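Local coordinates for protein beta-porphyranase A (Bacteroides plebeius, PDB 4AW7) that hydrolyses the sulfated red-seaweed polysaccharide porphyran at the beta-1,4 linkages between D-galactose and L-galactose-6-sulfate, at residues Val228-Ile234 and Ile270-Ile276; Pro93-Ser99 and Tyr131-Val137; Val418-Arg424 and Ile456-Val462; Glu255-Ile260 and Lys475-Tyr481. All blocks are in the same frame, centred on the assembly; numbering follows the deposited sequence. Where two conformers were deposited one is given.

Contact 1: residues Val228-Ile234 and Ile270-Ile276; sequences VHLYDGI and ISEFGGI. With GLA (alpha-D-galactopyranose), chain B; GAL (beta-D-galactopyranose), chain D.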
# COMPACT_ATOMS: atom_id res chain seq x y z
N VAL A 228 -0.74 -2.50 7.07
CA VAL A 228 -1.77 -1.52 7.29
C VAL A 228 -2.82 -1.64 6.18
O VAL A 228 -2.55 -2.16 5.10
CB VAL A 228 -1.23 -0.10 7.38
CG1 VAL A 228 -0.09 0.07 8.42
CG2 VAL A 228 -0.86 0.37 6.08
N HIS A 229 -4.00 -1.13 6.47
CA HIS A 229 -5.09 -0.99 5.52
C HIS A 229 -5.25 0.47 5.15
O HIS A 229 -5.18 1.34 6.04
CB HIS A 229 -6.38 -1.51 6.14
CG HIS A 229 -6.33 -2.96 6.48
ND1 HIS A 229 -7.28 -3.59 7.26
CD2 HIS A 229 -5.41 -3.90 6.15
CE1 HIS A 229 -6.94 -4.88 7.33
NE2 HIS A 229 -5.82 -5.08 6.68
N LEU A 230 -5.42 0.74 3.86
CA LEU A 230 -5.54 2.11 3.36
C LEU A 230 -6.85 2.30 2.64
O LEU A 230 -7.07 1.72 1.56
CB LEU A 230 -4.38 2.44 2.40
CG LEU A 230 -2.99 2.47 3.02
CD1 LEU A 230 -1.96 2.63 1.90
CD2 LEU A 230 -2.85 3.55 4.11
N TYR A 231 -7.70 3.15 3.21
CA TYR A 231 -9.02 3.41 2.66
C TYR A 231 -9.30 4.91 2.51
O TYR A 231 -8.96 5.72 3.40
CB TYR A 231 -10.11 2.81 3.57
CG TYR A 231 -10.24 1.32 3.37
CD1 TYR A 231 -10.96 0.82 2.28
CD2 TYR A 231 -9.67 0.42 4.23
CE1 TYR A 231 -11.08 -0.53 2.08
CE2 TYR A 231 -9.80 -0.96 4.02
CZ TYR A 231 -10.53 -1.40 2.95
OH TYR A 231 -10.69 -2.76 2.73
N ASP A 232 -9.99 5.24 1.43
CA ASP A 232 -10.64 6.52 1.24
C ASP A 232 -12.10 6.40 1.66
O ASP A 232 -12.73 5.39 1.36
CB ASP A 232 -10.59 6.90 -0.23
CG ASP A 232 -9.28 7.40 -0.68
OD1 ASP A 232 -8.45 7.79 0.14
OD2 ASP A 232 -9.05 7.42 -1.91
N GLY A 233 -12.64 7.42 2.30
CA GLY A 233 -14.08 7.54 2.53
C GLY A 233 -14.70 8.16 1.30
O GLY A 233 -14.13 9.05 0.61
N ILE A 234 -15.89 7.73 0.97
CA ILE A 234 -16.53 8.29 -0.21
C ILE A 234 -17.95 8.74 0.12
O ILE A 234 -18.62 8.06 0.87
CB ILE A 234 -16.57 7.24 -1.34
CG1 ILE A 234 -15.16 7.00 -1.90
CG2 ILE A 234 -17.56 7.67 -2.43
CD1 ILE A 234 -14.98 5.72 -2.72
N ILE A 270 0.37 -3.98 2.33
CA ILE A 270 -0.90 -3.27 2.35
C ILE A 270 -1.97 -4.31 2.11
O ILE A 270 -2.32 -4.64 0.98
CB ILE A 270 -0.96 -2.09 1.35
CG1 ILE A 270 0.28 -1.21 1.47
CG2 ILE A 270 -2.27 -1.33 1.50
CD1 ILE A 270 0.54 -0.66 2.92
N SER A 271 -2.42 -4.92 3.20
CA SER A 271 -3.24 -6.12 3.08
C SER A 271 -4.68 -5.87 2.65
O SER A 271 -5.37 -6.80 2.27
CB SER A 271 -3.14 -6.98 4.36
OG SER A 271 -3.42 -6.20 5.49
N GLU A 272 -5.11 -4.59 2.68
CA GLU A 272 -6.33 -4.12 2.03
C GLU A 272 -6.12 -2.67 1.63
O GLU A 272 -5.62 -1.88 2.41
CB GLU A 272 -7.55 -4.12 2.96
CG GLU A 272 -7.88 -5.45 3.64
CD GLU A 272 -8.98 -5.32 4.67
OE1 GLU A 272 -9.74 -4.34 4.64
OE2 GLU A 272 -9.09 -6.20 5.53
N PHE A 273 -6.52 -2.30 0.42
CA PHE A 273 -6.65 -0.89 0.06
C PHE A 273 -7.86 -0.67 -0.84
O PHE A 273 -8.16 -1.49 -1.70
CB PHE A 273 -5.38 -0.27 -0.52
CG PHE A 273 -4.91 -0.77 -1.87
CD1 PHE A 273 -4.10 -1.91 -1.99
CD2 PHE A 273 -5.23 -0.07 -3.04
CE1 PHE A 273 -3.60 -2.30 -3.21
CE2 PHE A 273 -4.70 -0.47 -4.26
CZ PHE A 273 -3.91 -1.57 -4.36
N GLY A 274 -8.54 0.44 -0.65
CA GLY A 274 -9.70 0.72 -1.46
C GLY A 274 -10.49 1.91 -0.97
O GLY A 274 -9.94 2.86 -0.40
N GLY A 275 -11.81 1.83 -1.15
CA GLY A 275 -12.73 2.87 -0.76
C GLY A 275 -13.88 2.30 0.03
O GLY A 275 -14.27 1.13 -0.16
N ILE A 276 -14.44 3.13 0.90
CA ILE A 276 -15.62 2.77 1.67
C ILE A 276 -16.64 3.86 1.41
O ILE A 276 -16.37 5.02 1.70
CB ILE A 276 -15.34 2.67 3.16
CG1 ILE A 276 -14.28 1.65 3.46
CG2 ILE A 276 -16.62 2.23 3.90
CD1 ILE A 276 -13.59 1.88 4.79
C1 GLA B . -11.44 -3.56 7.11
C2 GLA B . -11.91 -5.02 7.27
C3 GLA B . -12.71 -5.48 6.07
C4 GLA B . -13.73 -4.46 5.64
C5 GLA B . -13.04 -3.10 5.43
C6 GLA B . -14.02 -2.11 4.69
O1 GLA B . -10.35 -3.36 6.32
O2 GLA B . -10.75 -5.89 7.53
O3 GLA B . -13.46 -6.63 6.35
O4 GLA B . -14.76 -4.34 6.65
O5 GLA B . -12.51 -2.70 6.77
O6 GLA B . -13.81 -2.25 3.22
C1 GAL D . -11.44 -3.56 7.11
C2 GAL D . -11.91 -5.02 7.27
C3 GAL D . -12.71 -5.48 6.07
C4 GAL D . -13.73 -4.46 5.64
C5 GAL D . -13.04 -3.10 5.43
C6 GAL D . -14.02 -2.11 4.69
O1 GAL D . -10.71 -3.19 8.35
O2 GAL D . -10.75 -5.89 7.53
O3 GAL D . -13.46 -6.63 6.35
O4 GAL D . -14.76 -4.34 6.65
O5 GAL D . -12.51 -2.70 6.77
O6 GAL D . -13.81 -2.25 3.22
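Y231 and E272 meet through a hydrogen bond from the phenol OH to carboxylate OE1, 2.7 Å long, on the anti side of the carboxylate and 21° out of its plane. With ring and carboxylate planes nearly perpendicular, this bond fixes the carboxylate of the assigned nucleophile. The sugar at the cleavage subsite, modelled as both anomers, lies against the same groups: E272 OE2 is 2.6 Å from galactose O2, and OE2 also forms a salt bridge with R69. H229 NE2 makes a weak bond to S271 OG, which E142 also holds, while ND1 bonds E146, the assigned proton donor.

The extended E272 chain lies over one face of the H229 imidazole in a CH-pi contact, CG 3.7 Å from the ring centroid and the carboxylate 23° from parallel to it. I276 CD1 makes another over the Y231 ring, 4.1 Å from its centroid; the two with F317 form a pocket that contributes to the tolerance of methylated galactose. A phenylalanine in place of Y231 would probably leave E272 OE1 without the phenolic hydroxyl and the carboxylate freer to turn.

These are neighbouring parallel strands of the (beta/alpha) barrel that carries the catalytic residues, with straight bonds such as L230 N to E272 O (3.0 Å). G275 suits its place because any CB would clash with I234 CD1.

Behind the catalytic face, L230, I270 and F273 point into a greasy layer under helices 245-262 and 293-305. Strand 225-233, helix 245-262 and strand 268-276 form a beta-alpha-beta crossover of the parallel sheet, continued by strand 311-316.

Contact 2: residues Pro93-Ser99 and Tyr131-Val137; sequences PYSGNIS and YSNSELV. With K (potassium ion), chain G.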
# COMPACT_ATOMS: atom_id res chain seq x y z
N PRO A 93 1.32 -35.75 12.10
CA PRO A 93 2.70 -35.43 11.76
C PRO A 93 2.95 -35.49 10.25
O PRO A 93 2.44 -36.40 9.56
CB PRO A 93 3.51 -36.50 12.50
CG PRO A 93 2.63 -36.85 13.64
CD PRO A 93 1.26 -36.87 13.07
N TYR A 94 3.74 -34.54 9.77
CA TYR A 94 4.12 -34.46 8.35
C TYR A 94 5.53 -33.90 8.28
O TYR A 94 5.78 -32.80 8.74
CB TYR A 94 3.12 -33.60 7.54
CG TYR A 94 3.58 -33.35 6.13
CD1 TYR A 94 3.49 -34.35 5.16
CD2 TYR A 94 4.16 -32.13 5.75
CE1 TYR A 94 3.93 -34.13 3.86
CE2 TYR A 94 4.61 -31.90 4.44
CZ TYR A 94 4.48 -32.91 3.50
OH TYR A 94 4.92 -32.74 2.19
N SER A 95 6.46 -34.63 7.65
CA SER A 95 7.85 -34.23 7.56
C SER A 95 8.34 -34.11 6.11
O SER A 95 9.53 -33.95 5.86
CB SER A 95 8.70 -35.29 8.26
OG SER A 95 8.36 -36.58 7.79
N GLY A 96 7.40 -34.14 5.17
CA GLY A 96 7.74 -33.95 3.77
C GLY A 96 8.00 -32.50 3.38
O GLY A 96 8.12 -31.61 4.22
N ASN A 97 8.11 -32.27 2.08
CA ASN A 97 8.36 -30.96 1.51
C ASN A 97 7.21 -30.00 1.83
O ASN A 97 6.03 -30.38 1.81
CB ASN A 97 8.54 -31.06 -0.02
CG ASN A 97 8.76 -29.71 -0.69
OD1 ASN A 97 9.85 -29.13 -0.59
ND2 ASN A 97 7.72 -29.19 -1.37
N ILE A 98 7.57 -28.76 2.14
CA ILE A 98 6.59 -27.68 2.31
C ILE A 98 6.69 -26.76 1.11
O ILE A 98 7.72 -26.14 0.84
CB ILE A 98 6.80 -26.90 3.61
CG1 ILE A 98 6.74 -27.84 4.81
CG2 ILE A 98 5.73 -25.81 3.72
CD1 ILE A 98 6.89 -27.17 6.15
N SER A 99 5.58 -26.65 0.41
CA SER A 99 5.45 -25.67 -0.66
C SER A 99 4.74 -24.43 -0.13
O SER A 99 4.00 -24.50 0.86
CB SER A 99 4.63 -26.23 -1.79
OG SER A 99 5.33 -27.24 -2.51
N TYR A 131 1.68 -25.09 10.80
CA TYR A 131 2.27 -24.86 9.49
C TYR A 131 3.41 -25.82 9.16
O TYR A 131 3.56 -26.22 8.00
CB TYR A 131 2.68 -23.39 9.35
CG TYR A 131 1.50 -22.44 9.16
CD1 TYR A 131 0.58 -22.63 8.15
CD2 TYR A 131 1.33 -21.33 10.00
CE1 TYR A 131 -0.47 -21.77 7.96
CE2 TYR A 131 0.28 -20.44 9.80
CZ TYR A 131 -0.62 -20.67 8.81
OH TYR A 131 -1.67 -19.78 8.60
N SER A 132 4.24 -26.19 10.13
CA SER A 132 5.38 -27.08 9.83
C SER A 132 4.93 -28.49 9.52
O SER A 132 5.72 -29.25 8.93
CB SER A 132 6.42 -27.03 10.94
OG SER A 132 5.94 -27.64 12.09
N ASN A 133 3.71 -28.85 9.87
CA ASN A 133 3.13 -30.13 9.50
C ASN A 133 2.13 -30.03 8.36
O ASN A 133 1.22 -30.84 8.22
CB ASN A 133 2.51 -30.81 10.74
CG ASN A 133 3.57 -31.28 11.70
OD1 ASN A 133 4.17 -32.34 11.51
ND2 ASN A 133 3.81 -30.50 12.75
N SER A 134 2.27 -28.97 7.56
CA SER A 134 1.43 -28.78 6.40
C SER A 134 2.27 -28.92 5.13
O SER A 134 3.38 -28.47 5.06
CB SER A 134 0.82 -27.37 6.41
OG SER A 134 -0.08 -27.16 7.50
N GLU A 135 1.65 -29.49 4.10
CA GLU A 135 2.29 -29.60 2.80
C GLU A 135 2.33 -28.29 2.03
O GLU A 135 3.18 -28.11 1.16
CB GLU A 135 1.65 -30.67 1.92
CG GLU A 135 0.24 -30.50 1.47
CD GLU A 135 -0.34 -31.73 0.76
OE1 GLU A 135 0.32 -32.80 0.73
OE2 GLU A 135 -1.49 -31.61 0.24
N LEU A 136 1.41 -27.37 2.36
CA LEU A 136 1.29 -26.10 1.66
C LEU A 136 1.01 -25.04 2.73
O LEU A 136 0.05 -25.23 3.52
CB LEU A 136 0.12 -26.17 0.67
CG LEU A 136 0.01 -25.01 -0.33
CD1 LEU A 136 1.19 -24.91 -1.28
CD2 LEU A 136 -1.31 -25.12 -1.04
N VAL A 137 1.80 -23.98 2.72
CA VAL A 137 1.62 -22.88 3.65
C VAL A 137 1.46 -21.56 2.91
O VAL A 137 1.95 -21.40 1.80
CB VAL A 137 2.82 -22.80 4.61
CG1 VAL A 137 2.95 -24.12 5.43
CG2 VAL A 137 4.12 -22.46 3.92
K K G . -2.19 -22.97 2.32
O HOH W 1 4.56 -29.90 -0.78
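N133 grips the loop 93-99 by its side-chain oxygen: Y94 N donates to OD1 over 2.8 Å, in the carbonyl plane and on a lone pair. Asparagine serves both ends here, for its ND2 is bound in turn to the backbone oxygen of E129. Beyond this bond the Y94 side chain runs across the turn 133-135. With CG anti to the backbone N (chi1 172°), the ring reaches E135, and Y94 CE2 lies 3.7 Å from E135 CA. I98 is the greasy anchor: CG1 packs 3.4 Å from S134 O, and CG2 touches V137 CG1 at 3.7 Å.

At the far end the backbones join. S99 N donates to E135 O, and V137 N returns a bond of 2.9 Å to S99 O, pairing S99 with L136 in parallel.

A second shell sets these groups. The Y94 hydroxyl donates to N97 O at 2.6 Å, so the loop curls over its own ring, with G96 N above the ring centre. One water bridges N97 O and E135 O. R183 ties the outer turn, bonding both G96 O and S132 O. L136 O lies 3.4 Å from a potassium ion, a long approach, and Y103 is its other partner.

This is the helix-to-strand connection of a (beta/alpha) barrel: helix 120-132 ends, the chain turns through 133-135, and strand 136-142 begins beside strand 99-101.

Contact 3: residues Val418-Arg424 and Ile456-Val462; sequences VSNVTKR and IVLVADV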
# COMPACT_ATOMS: atom_id res chain seq x y z
N VAL A 418 8.76 5.48 -31.10
CA VAL A 418 7.47 5.02 -30.56
C VAL A 418 6.41 5.07 -31.67
O VAL A 418 6.40 5.99 -32.49
CB VAL A 418 7.10 5.87 -29.34
CG1 VAL A 418 5.70 5.50 -28.79
CG2 VAL A 418 8.18 5.66 -28.28
N SER A 419 5.56 4.06 -31.70
CA SER A 419 4.51 3.93 -32.71
C SER A 419 3.34 3.12 -32.19
O SER A 419 3.42 2.55 -31.11
CB SER A 419 5.07 3.25 -33.97
OG SER A 419 5.45 1.89 -33.71
N ASN A 420 2.26 3.02 -32.97
CA ASN A 420 1.12 2.17 -32.61
C ASN A 420 0.61 2.43 -31.18
O ASN A 420 0.48 1.53 -30.35
CB ASN A 420 1.44 0.72 -32.83
CG ASN A 420 1.79 0.45 -34.26
OD1 ASN A 420 1.21 1.07 -35.17
ND2 ASN A 420 2.78 -0.39 -34.48
N VAL A 421 0.32 3.69 -30.92
CA VAL A 421 -0.13 4.12 -29.61
C VAL A 421 -1.61 3.81 -29.41
O VAL A 421 -2.47 4.12 -30.26
CB VAL A 421 0.11 5.63 -29.41
CG1 VAL A 421 -0.33 6.08 -28.02
CG2 VAL A 421 1.61 5.99 -29.64
N THR A 422 -1.92 3.21 -28.26
CA THR A 422 -3.29 2.96 -27.81
C THR A 422 -3.47 3.63 -26.44
O THR A 422 -2.61 3.56 -25.56
CB THR A 422 -3.60 1.47 -27.77
OG1 THR A 422 -3.38 0.89 -29.07
CG2 THR A 422 -4.99 1.21 -27.33
N LYS A 423 -4.59 4.29 -26.27
CA LYS A 423 -4.92 4.95 -25.04
C LYS A 423 -6.02 4.20 -24.32
O LYS A 423 -7.14 4.06 -24.85
CB LYS A 423 -5.37 6.39 -25.28
CG LYS A 423 -5.75 7.10 -24.03
CD LYS A 423 -6.03 8.58 -24.20
CE LYS A 423 -7.20 8.82 -25.10
NZ LYS A 423 -8.52 8.53 -24.50
N ARG A 424 -5.73 3.73 -23.11
CA ARG A 424 -6.75 3.19 -22.22
C ARG A 424 -7.12 4.24 -21.18
O ARG A 424 -6.26 4.90 -20.62
CB ARG A 424 -6.20 1.97 -21.49
CG ARG A 424 -5.59 0.88 -22.38
CD ARG A 424 -4.96 -0.19 -21.53
NE ARG A 424 -4.34 -1.23 -22.33
CZ ARG A 424 -3.66 -2.24 -21.81
NH1 ARG A 424 -3.55 -2.34 -20.49
NH2 ARG A 424 -3.06 -3.13 -22.57
N ILE A 456 -5.19 6.95 -16.87
CA ILE A 456 -4.90 6.67 -18.27
C ILE A 456 -3.66 5.78 -18.35
O ILE A 456 -2.66 6.01 -17.65
CB ILE A 456 -4.65 8.02 -19.06
CG1 ILE A 456 -5.97 8.84 -19.12
CG2 ILE A 456 -4.08 7.81 -20.46
CD1 ILE A 456 -5.80 10.32 -19.51
N VAL A 457 -3.70 4.79 -19.22
CA VAL A 457 -2.54 3.99 -19.58
C VAL A 457 -2.40 4.04 -21.09
O VAL A 457 -3.31 3.65 -21.83
CB VAL A 457 -2.67 2.53 -19.07
CG1 VAL A 457 -1.55 1.65 -19.60
CG2 VAL A 457 -2.71 2.48 -17.56
N LEU A 458 -1.27 4.58 -21.53
CA LEU A 458 -0.88 4.57 -22.93
C LEU A 458 0.02 3.37 -23.17
O LEU A 458 0.94 3.10 -22.39
CB LEU A 458 -0.11 5.84 -23.23
CG LEU A 458 -0.88 7.16 -23.11
CD1 LEU A 458 0.05 8.34 -22.97
CD2 LEU A 458 -1.75 7.35 -24.32
N VAL A 459 -0.26 2.65 -24.25
CA VAL A 459 0.48 1.45 -24.64
C VAL A 459 1.00 1.72 -26.04
O VAL A 459 0.25 2.16 -26.92
CB VAL A 459 -0.39 0.19 -24.62
CG1 VAL A 459 0.46 -1.07 -24.98
CG2 VAL A 459 -1.09 0.06 -23.30
N ALA A 460 2.28 1.48 -26.25
CA ALA A 460 2.86 1.76 -27.57
C ALA A 460 3.97 0.79 -27.89
O ALA A 460 4.52 0.14 -26.99
CB ALA A 460 3.41 3.18 -27.58
N ASP A 461 4.31 0.68 -29.17
CA ASP A 461 5.50 -0.05 -29.58
C ASP A 461 6.66 0.87 -29.54
O ASP A 461 6.54 2.05 -29.83
CB ASP A 461 5.39 -0.60 -31.02
CG ASP A 461 4.31 -1.63 -31.19
OD1 ASP A 461 3.90 -2.26 -30.22
OD2 ASP A 461 3.88 -1.86 -32.37
N VAL A 462 7.81 0.34 -29.14
CA VAL A 462 9.01 1.12 -29.03
C VAL A 462 10.14 0.28 -29.62
O VAL A 462 10.26 -0.90 -29.33
CB VAL A 462 9.30 1.55 -27.54
CG1 VAL A 462 9.41 0.36 -26.59
CG2 VAL A 462 10.54 2.42 -27.49
O HOH W 2 7.96 1.72 -32.80
O HOH W 3 -0.71 -0.04 -28.72
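V418 and A460 make the tightest carbon contact between these strands, V418 CG1 lying 3.5 Å from A460 CB, closer than usual van der Waals distance. A small alanine fits here because V421 CG2 also closes on the same methyl. M444 covers V418, V421 and L458 from a loop, so this side is largely apolar. On the other face V459 CG2 sits 3.4 Å above the R424 guanidinium plane. R424 is extended from CG to NE, which carries its charged end to the backbone oxygens of K366 and L364.

The strands are antiparallel, at 165°, within the beta-sandwich domain. T422 N to V459 O and V459 N to T422 O are both 2.8 Å; R424 and V457 form the next hydrogen-bonded pair, but between S419 and T422 the register slips by one residue. This beta bulge falls at N420, where the chain turns a corner between strands 418-419 and 421-429.

Around the bulge the contact becomes polar and wetter. N420 ND2 donates almost straight, at 174°, to D461 OD2 on its anti side, 33° out of the carboxylate plane. D461 OD1 holds R392 by a salt bridge, so the acid suits a place between an amide and a cation. A water donates to both N420 O and V459 O and also meets T422 OG1, which is hydrogen-bonded to N440 as well, linking the two strands at the bulge.

Contact 4: residues Glu255-Ile260 and Lys475-Tyr481; sequences EAYSYI and KYYSSEY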
# COMPACT_ATOMS: atom_id res chain seq x y z
N GLU A 255 8.23 3.36 8.08
CA GLU A 255 9.61 3.18 7.60
C GLU A 255 10.60 3.95 8.47
O GLU A 255 11.67 3.43 8.83
CB GLU A 255 9.72 3.67 6.15
CG GLU A 255 8.96 2.83 5.15
CD GLU A 255 9.06 3.34 3.70
OE1 GLU A 255 9.86 4.28 3.44
OE2 GLU A 255 8.41 2.80 2.76
N ALA A 256 10.27 5.21 8.76
CA ALA A 256 11.18 6.08 9.50
C ALA A 256 11.45 5.53 10.89
O ALA A 256 12.62 5.53 11.34
CB ALA A 256 10.59 7.48 9.58
N TYR A 257 10.43 5.02 11.59
CA TYR A 257 10.67 4.44 12.91
C TYR A 257 11.37 3.10 12.83
O TYR A 257 12.25 2.82 13.65
CB TYR A 257 9.39 4.38 13.72
CG TYR A 257 9.64 4.01 15.16
CD1 TYR A 257 10.41 4.82 15.96
CD2 TYR A 257 9.11 2.85 15.70
CE1 TYR A 257 10.68 4.47 17.27
CE2 TYR A 257 9.35 2.48 17.01
CZ TYR A 257 10.16 3.29 17.79
OH TYR A 257 10.41 2.96 19.13
N SER A 258 11.03 2.29 11.84
CA SER A 258 11.73 1.04 11.66
C SER A 258 13.23 1.26 11.45
O SER A 258 14.03 0.55 12.02
CB SER A 258 11.16 0.25 10.50
OG SER A 258 9.81 -0.09 10.73
N TYR A 259 13.60 2.27 10.67
CA TYR A 259 15.00 2.59 10.49
C TYR A 259 15.68 2.91 11.83
O TYR A 259 16.79 2.45 12.11
CB TYR A 259 15.11 3.78 9.57
CG TYR A 259 16.54 4.23 9.35
CD1 TYR A 259 17.34 3.55 8.48
CD2 TYR A 259 17.07 5.33 10.02
CE1 TYR A 259 18.67 3.96 8.24
CE2 TYR A 259 18.37 5.76 9.81
CZ TYR A 259 19.17 5.06 8.92
OH TYR A 259 20.44 5.50 8.67
N ILE A 260 15.03 3.73 12.63
CA ILE A 260 15.57 4.08 13.95
C ILE A 260 15.69 2.86 14.86
O ILE A 260 16.70 2.68 15.54
CB ILE A 260 14.70 5.20 14.58
CG1 ILE A 260 14.93 6.49 13.82
CG2 ILE A 260 14.98 5.38 16.10
CD1 ILE A 260 13.92 7.58 14.21
N LYS A 475 16.35 6.04 -0.85
CA LYS A 475 15.79 6.81 0.24
C LYS A 475 16.74 6.74 1.42
O LYS A 475 17.30 5.68 1.73
CB LYS A 475 14.43 6.23 0.67
CG LYS A 475 13.36 6.43 -0.39
CD LYS A 475 12.02 5.83 0.04
CE LYS A 475 10.98 6.03 -0.99
NZ LYS A 475 9.67 5.59 -0.50
N TYR A 476 16.88 7.88 2.09
CA TYR A 476 17.76 8.02 3.24
C TYR A 476 16.93 8.55 4.41
O TYR A 476 16.15 9.47 4.24
CB TYR A 476 18.93 8.93 2.94
CG TYR A 476 19.76 8.45 1.80
CD1 TYR A 476 20.76 7.52 2.00
CD2 TYR A 476 19.55 8.91 0.52
CE1 TYR A 476 21.55 7.08 0.97
CE2 TYR A 476 20.32 8.42 -0.55
CZ TYR A 476 21.34 7.54 -0.31
OH TYR A 476 22.16 7.08 -1.32
N TYR A 477 17.10 7.90 5.55
CA TYR A 477 16.29 8.10 6.73
C TYR A 477 17.13 8.78 7.81
O TYR A 477 18.29 8.58 7.94
CB TYR A 477 15.73 6.77 7.21
CG TYR A 477 14.87 6.08 6.17
CD1 TYR A 477 15.43 5.27 5.19
CD2 TYR A 477 13.50 6.25 6.14
CE1 TYR A 477 14.66 4.65 4.23
CE2 TYR A 477 12.72 5.64 5.16
CZ TYR A 477 13.31 4.84 4.22
OH TYR A 477 12.57 4.23 3.24
N SER A 478 16.45 9.56 8.63
CA SER A 478 17.13 10.29 9.71
C SER A 478 17.07 9.54 11.02
O SER A 478 16.11 8.84 11.28
CB SER A 478 16.48 11.65 9.84
OG SER A 478 17.15 12.47 10.82
N SER A 479 18.06 9.75 11.90
CA SER A 479 18.01 9.26 13.26
C SER A 479 16.97 10.01 14.07
O SER A 479 16.62 9.55 15.15
CB SER A 479 19.37 9.45 13.94
OG SER A 479 19.73 10.84 13.99
N GLU A 480 16.49 11.15 13.55
CA GLU A 480 15.49 11.98 14.23
C GLU A 480 14.13 11.83 13.59
O GLU A 480 14.03 11.93 12.37
CB GLU A 480 15.91 13.45 14.17
CG GLU A 480 17.18 13.75 14.92
CD GLU A 480 16.96 13.69 16.40
OE1 GLU A 480 16.05 14.39 16.89
OE2 GLU A 480 17.66 12.92 17.02
N TYR A 481 13.10 11.59 14.40
CA TYR A 481 11.72 11.56 13.93
C TYR A 481 10.82 12.10 15.02
O TYR A 481 11.28 12.34 16.16
CB TYR A 481 11.26 10.15 13.42
CG TYR A 481 10.54 9.33 14.45
CD1 TYR A 481 11.09 9.10 15.70
CD2 TYR A 481 9.33 8.73 14.15
CE1 TYR A 481 10.38 8.38 16.67
CE2 TYR A 481 8.62 8.01 15.10
CZ TYR A 481 9.14 7.84 16.38
OH TYR A 481 8.40 7.14 17.31
O HOH W 4 9.42 6.64 2.07
O HOH W 5 9.43 2.95 0.16
O HOH W 6 13.53 8.28 10.60
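The Y259 ring has Y477 CB over one face, 3.6 Å from the centroid, so the root of one tyrosine presses on the plane of the other. The two rings, with planes at 29° and centroids 5.5 Å distant, are displaced so far that little of one faces the other. At the edge of the Y477 ring, in its plane, lies E255 OE1, which takes a 2.7 Å hydrogen bond from Y477 OH; the hydroxyl approaches from above the carboxylate plane. Y257 and Y481 form a second slid pair, Y257 CD1 approaching Y481 CZ to 3.3 Å. Their hydroxyls are held elsewhere, Y257 by D217 and Y481 by W208. I260 CD1 lies 3.5 Å from Y481 CD1.

These side chains join two domains: helix 245-262 lies on the outside of the catalytic barrel, whereas strand 469-484 belongs to a beta-sheet of the C-terminal part, and helix 255-260 and strand 475-477 cross at 61°. Tyrosine suits such a junction, offering a broad apolar ring and a polar end. A leucine in place of Y477 would probably leave E255 OE1 without its phenolic donor and open a gap beside E255 CB, where the outer ring had packed.

The charge of E255 is probably balanced by two cations: R307 forms a salt bridge with OE2, while K475 NZ, 4.2 Å from E255 OE1 and too far for a salt bridge, is joined through two waters. Another water donates to both A256 O and S478 O, and S478 OG accepts from E480 N in an ST turn while also bonding P494 O.

Contacts 2, 1 and 3 follow one another along the chain, while contact 4 pairs a helix inside the loop of contact 1 with a strand beyond contact 3, which is thus nested within its loop. Contacts 1 and 2 reach the same parallel sheet, their centres about 33 Å apart. Helix 245-262 links contacts 1 and 4: it lies between the two strands of the former and carries the first segment of the latter, with centres about 25 Å apart. Contact 3 belongs to a separate beta-sandwich, its centre about 30 Å from that of contact 1. The catalytic centre thus lies on the strands of the parallel barrel, with contact 4 fastening the C-terminal strands to the outside of that domain.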